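Local coordinates for oligopeptide ABC transporter, periplasmic oligopeptide-binding protein, putative (Thermotoga maritima MSB8, PDB 5IPW) that probably binds oligopeptides in the periplasm and hands them to an ABC transporter for uptake across the membrane, at residues E372-I377 with K458-Q463; V453-K458 with V468-L473. All coordinates share one frame; numbering follows the deposited sequence.

How the contacts relate
Both contacts are made by helix 448-462, which has helix 371-379 along one flank (contact 1) and strand 467-472 along another (contact 2). Their centres lie about 11 Å apart, and Lys458 belongs to both pairs of segments, its amine being used in contact 2. Two bridges join them. Met456, from the helical segment of contact 2, reaches back to contact 1 with its CE 3.6 Å from Ile374 CG1, while the indole of Trp461 packs against Val468, CE3 to CG1 3.7 Å, and also meets the ring of Trp454. Measured centre to centre, contact 1 lies about 31 Å and contact 2 about 30 Å from the centre of the chain; both belong to the framework of the domain.

Contact 1. Residues E372-I377 with K458-Q463; sequences EEINEI and KEYWKQ
Tyr460 is the one residue of 458-463 that touches 372-377, meeting Glu373 and Ile374. Its ring spans a wide gap: the nearest CA atoms of the two segments, those of Glu373 and Tyr460, are 10.5 Å apart. CG of Tyr460 stands anti to its own carbonyl carbon (chi1 -50°), and the ring runs out from helix 448-462 with the hydroxyl leading. The two neighbouring residues of helix 371-379 receive it in different ways. Ile374 comes to the ring edge: CG1 lies in the ring plane and CD1 near it, each 4.0 Å from Tyr460 CE2, an apolar contact along one side of the phenol rather than over a face. Glu373 passes across the end of the ring at about a right angle. Its methylene groups meet the phenol, CB lying 3.7 Å from Tyr460 OH, and the carboxylate is turned 39° from the ring plane. Glu373 CG is anti to the backbone N (chi1 169°), which carries the methylenes out to the phenol, and the bend at chi2 turns the carboxylate off that line. Within 458-463 itself, the preceding residue, Glu459, forms a salt bridge with Lys462. Ile374 also packs on Ile369 and Met456, while Trp461 turns to Phe441 and Ile443 of strand 440-445, placing helix 448-462 between helix 371-379 and the sheet.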
# COMPACT_ATOMS: atom_id res chain seq x y z
N GLU A 372 11.10 -14.65 19.78
CA GLU A 372 12.54 -14.52 19.61
C GLU A 372 13.16 -15.77 18.99
O GLU A 372 13.95 -15.68 18.07
CB GLU A 372 13.19 -14.24 20.97
CG GLU A 372 14.71 -14.11 20.94
CD GLU A 372 15.36 -14.47 22.27
OE1 GLU A 372 15.78 -15.64 22.43
OE2 GLU A 372 15.43 -13.60 23.16
N GLU A 373 12.77 -16.93 19.51
CA GLU A 373 13.29 -18.21 19.02
C GLU A 373 12.88 -18.44 17.56
O GLU A 373 13.74 -18.67 16.71
CB GLU A 373 12.81 -19.34 19.94
CG GLU A 373 13.02 -20.78 19.47
CD GLU A 373 14.48 -21.23 19.46
OE1 GLU A 373 15.38 -20.39 19.28
OE2 GLU A 373 14.71 -22.45 19.62
N ILE A 374 11.58 -18.35 17.28
CA ILE A 374 11.05 -18.51 15.92
C ILE A 374 11.81 -17.63 14.94
O ILE A 374 12.20 -18.08 13.84
CB ILE A 374 9.54 -18.16 15.85
CG1 ILE A 374 8.71 -19.18 16.64
CG2 ILE A 374 9.04 -18.13 14.40
CD1 ILE A 374 7.38 -18.64 17.13
N ASN A 375 12.01 -16.38 15.34
CA ASN A 375 12.86 -15.43 14.64
C ASN A 375 14.18 -16.10 14.23
O ASN A 375 14.46 -16.25 13.04
CB ASN A 375 13.14 -14.20 15.53
CG ASN A 375 13.20 -12.89 14.76
OD1 ASN A 375 12.65 -12.76 13.67
ND2 ASN A 375 13.86 -11.90 15.35
N GLU A 376 14.94 -16.55 15.22
CA GLU A 376 16.30 -17.06 15.00
C GLU A 376 16.39 -18.19 13.97
O GLU A 376 17.23 -18.15 13.07
CB GLU A 376 16.94 -17.55 16.31
CG GLU A 376 16.96 -16.57 17.49
CD GLU A 376 17.50 -15.19 17.15
OE1 GLU A 376 18.45 -15.10 16.33
OE2 GLU A 376 16.99 -14.19 17.71
N ILE A 377 15.52 -19.20 14.08
CA ILE A 377 15.70 -20.43 13.29
C ILE A 377 15.08 -20.32 11.90
O ILE A 377 15.75 -20.61 10.91
CB ILE A 377 15.10 -21.69 13.96
CG1 ILE A 377 15.28 -21.66 15.47
CG2 ILE A 377 15.73 -22.95 13.38
CD1 ILE A 377 13.99 -21.41 16.19
N LYS A 458 3.72 -25.97 18.53
CA LYS A 458 3.31 -27.25 19.10
C LYS A 458 4.05 -27.49 20.41
O LYS A 458 3.43 -27.73 21.45
CB LYS A 458 3.60 -28.39 18.11
CG LYS A 458 2.94 -29.72 18.43
CD LYS A 458 3.11 -30.69 17.27
CE LYS A 458 2.93 -32.14 17.71
NZ LYS A 458 1.68 -32.36 18.48
N GLU A 459 5.38 -27.40 20.36
CA GLU A 459 6.21 -27.54 21.56
C GLU A 459 5.91 -26.49 22.62
O GLU A 459 5.74 -26.83 23.78
CB GLU A 459 7.70 -27.46 21.20
CG GLU A 459 8.28 -28.77 20.68
CD GLU A 459 8.31 -29.86 21.74
OE1 GLU A 459 8.80 -29.61 22.86
OE2 GLU A 459 7.84 -30.98 21.44
N TYR A 460 5.83 -25.23 22.23
CA TYR A 460 5.69 -24.15 23.22
C TYR A 460 4.38 -24.26 23.97
O TYR A 460 4.30 -23.94 25.16
CB TYR A 460 5.82 -22.76 22.58
CG TYR A 460 7.03 -22.55 21.69
CD1 TYR A 460 8.17 -23.36 21.79
CD2 TYR A 460 7.05 -21.53 20.74
CE1 TYR A 460 9.27 -23.18 20.97
CE2 TYR A 460 8.15 -21.33 19.92
CZ TYR A 460 9.25 -22.16 20.04
OH TYR A 460 10.34 -21.98 19.24
N TRP A 461 3.34 -24.73 23.27
CA TRP A 461 2.01 -24.88 23.85
C TRP A 461 1.84 -26.18 24.66
O TRP A 461 1.01 -26.25 25.56
CB TRP A 461 0.93 -24.75 22.77
CG TRP A 461 0.67 -23.32 22.32
CD1 TRP A 461 1.19 -22.18 22.87
CD2 TRP A 461 -0.21 -22.89 21.28
NE1 TRP A 461 0.70 -21.07 22.22
CE2 TRP A 461 -0.16 -21.48 21.24
CE3 TRP A 461 -1.03 -23.56 20.37
CZ2 TRP A 461 -0.90 -20.73 20.33
CZ3 TRP A 461 -1.77 -22.82 19.46
CH2 TRP A 461 -1.70 -21.42 19.45
N LYS A 462 2.64 -27.20 24.33
CA LYS A 462 2.73 -28.40 25.16
C LYS A 462 3.19 -28.07 26.58
O LYS A 462 2.71 -28.64 27.55
CB LYS A 462 3.70 -29.40 24.53
CG LYS A 462 3.76 -30.77 25.21
CD LYS A 462 4.87 -31.64 24.62
CE LYS A 462 4.82 -31.69 23.10
NZ LYS A 462 5.69 -32.77 22.55
N GLN A 463 4.12 -27.12 26.70
CA GLN A 463 4.61 -26.66 28.00
C GLN A 463 3.53 -26.00 28.86
O GLN A 463 3.73 -25.84 30.07
CB GLN A 463 5.80 -25.70 27.82
CG GLN A 463 7.17 -26.34 27.99
CD GLN A 463 7.36 -27.61 27.17
OE1 GLN A 463 7.44 -27.55 25.94
NE2 GLN A 463 7.45 -28.75 27.84

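Contact 2. Residues V453-K458 with V468-L473; sequences VWTMVK and VEIENL
Lys458 NZ carries the polar half of this contact. It gives a hydrogen bond to Val468 O, 2.8 Å long and with a C=O...donor angle of 167°, nearly straight out from the carbonyl. The same amine forms a salt bridge with Glu469, OE2 at 3.2 Å, and weak hydrogen bonds to both carboxylate oxygens; Glu469 OE2 is also held by Trp467 NE1. The extended lysine chain slides past Val468 in the opposite direction, and a final bend (chi4 51°) brings NZ to both acceptors. A water bridges the backbones, donating to Lys458 O and accepting from Val468 N. With an alanine here the amine is gone, and the Glu469 carboxylate is likely to be freer to turn, with Val468 O short of a donor.

The apolar half is built by Ile470 and Val468. Ile470 CD1 lies 3.9 Å from Trp454 CB and its CG1 comes up to the backbone of Thr455, while Val468 CG2 rests 3.8 Å from Lys458 CA.

Segments 453-458 and 468-472 run nearly antiparallel (165°), as expected where helix 448-462 links parallel strands 440-445 and 467-472 in a beta-alpha-beta unit. Apolar contacts seat the helix on this outermost strand, and one lysine ties it firmly to the Val468 carbonyl and more weakly to the Glu469 carboxylate.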
# COMPACT_ATOMS: atom_id res chain seq x y z
N VAL A 453 6.30 -22.90 11.14
CA VAL A 453 6.10 -21.90 12.20
C VAL A 453 5.37 -22.53 13.38
O VAL A 453 5.86 -22.49 14.52
CB VAL A 453 5.27 -20.70 11.70
CG1 VAL A 453 5.08 -19.67 12.81
CG2 VAL A 453 5.92 -20.05 10.48
N TRP A 454 4.21 -23.11 13.10
CA TRP A 454 3.31 -23.57 14.16
C TRP A 454 3.66 -24.97 14.66
O TRP A 454 3.30 -25.32 15.79
CB TRP A 454 1.87 -23.45 13.69
CG TRP A 454 1.52 -22.01 13.50
CD1 TRP A 454 1.64 -21.28 12.35
CD2 TRP A 454 1.06 -21.10 14.50
NE1 TRP A 454 1.25 -19.99 12.57
CE2 TRP A 454 0.89 -19.85 13.88
CE3 TRP A 454 0.75 -21.23 15.86
CZ2 TRP A 454 0.44 -18.73 14.58
CZ3 TRP A 454 0.30 -20.11 16.55
CH2 TRP A 454 0.15 -18.88 15.91
N THR A 455 4.38 -25.73 13.85
CA THR A 455 5.03 -26.96 14.32
C THR A 455 5.93 -26.68 15.53
O THR A 455 6.01 -27.49 16.45
CB THR A 455 5.87 -27.62 13.21
OG1 THR A 455 5.02 -27.97 12.11
CG2 THR A 455 6.57 -28.88 13.72
N MET A 456 6.60 -25.54 15.53
CA MET A 456 7.42 -25.14 16.66
C MET A 456 6.55 -24.71 17.83
O MET A 456 6.92 -24.93 18.98
CB MET A 456 8.37 -24.01 16.28
CG MET A 456 9.41 -24.40 15.24
SD MET A 456 10.34 -23.01 14.59
CE MET A 456 10.67 -22.10 16.10
N VAL A 457 5.41 -24.08 17.54
CA VAL A 457 4.46 -23.65 18.57
C VAL A 457 3.78 -24.85 19.25
O VAL A 457 3.30 -24.74 20.38
CB VAL A 457 3.39 -22.68 18.00
CG1 VAL A 457 2.39 -22.26 19.07
CG2 VAL A 457 4.06 -21.44 17.41
N LYS A 458 3.72 -25.97 18.53
CA LYS A 458 3.31 -27.25 19.10
C LYS A 458 4.05 -27.49 20.41
O LYS A 458 3.43 -27.73 21.45
CB LYS A 458 3.60 -28.39 18.11
CG LYS A 458 2.94 -29.72 18.43
CD LYS A 458 3.11 -30.69 17.27
CE LYS A 458 2.93 -32.14 17.71
NZ LYS A 458 1.68 -32.36 18.48
N VAL A 468 -1.89 -29.51 20.45
CA VAL A 468 -2.26 -29.17 19.08
C VAL A 468 -1.59 -30.09 18.08
O VAL A 468 -0.53 -30.65 18.33
CB VAL A 468 -1.93 -27.70 18.74
CG1 VAL A 468 -2.73 -26.76 19.63
CG2 VAL A 468 -0.44 -27.43 18.84
N GLU A 469 -2.27 -30.26 16.94
CA GLU A 469 -1.70 -30.88 15.75
C GLU A 469 -1.83 -29.88 14.61
O GLU A 469 -2.58 -28.91 14.70
CB GLU A 469 -2.43 -32.17 15.39
CG GLU A 469 -2.41 -33.24 16.47
CD GLU A 469 -1.02 -33.73 16.83
OE1 GLU A 469 -0.09 -33.59 16.01
OE2 GLU A 469 -0.87 -34.27 17.95
N ILE A 470 -1.10 -30.15 13.53
CA ILE A 470 -1.00 -29.23 12.41
C ILE A 470 -1.47 -29.93 11.15
O ILE A 470 -0.87 -30.92 10.73
CB ILE A 470 0.46 -28.77 12.22
CG1 ILE A 470 1.02 -28.13 13.50
CG2 ILE A 470 0.58 -27.82 11.03
CD1 ILE A 470 0.23 -26.95 14.03
N GLU A 471 -2.54 -29.42 10.54
CA GLU A 471 -2.97 -29.92 9.24
C GLU A 471 -2.66 -28.87 8.17
O GLU A 471 -2.99 -27.69 8.32
CB GLU A 471 -4.44 -30.36 9.22
CG GLU A 471 -5.50 -29.27 9.39
CD GLU A 471 -6.93 -29.80 9.29
OE1 GLU A 471 -7.87 -28.97 9.28
OE2 GLU A 471 -7.14 -31.03 9.21
N ASN A 472 -1.99 -29.32 7.12
CA ASN A 472 -1.65 -28.47 6.00
C ASN A 472 -2.58 -28.81 4.84
O ASN A 472 -2.49 -29.88 4.26
CB ASN A 472 -0.20 -28.71 5.59
CG ASN A 472 0.24 -27.83 4.43
OD1 ASN A 472 -0.05 -26.64 4.41
ND2 ASN A 472 0.94 -28.42 3.47
N LEU A 473 -3.49 -27.89 4.53
CA LEU A 473 -4.47 -28.13 3.48
C LEU A 473 -4.10 -27.40 2.21
O LEU A 473 -3.47 -26.34 2.25
CB LEU A 473 -5.86 -27.68 3.93
CG LEU A 473 -6.32 -28.13 5.32
CD1 LEU A 473 -7.73 -27.62 5.60
CD2 LEU A 473 -6.25 -29.64 5.46
O HOH W 1 0.74 -28.93 21.98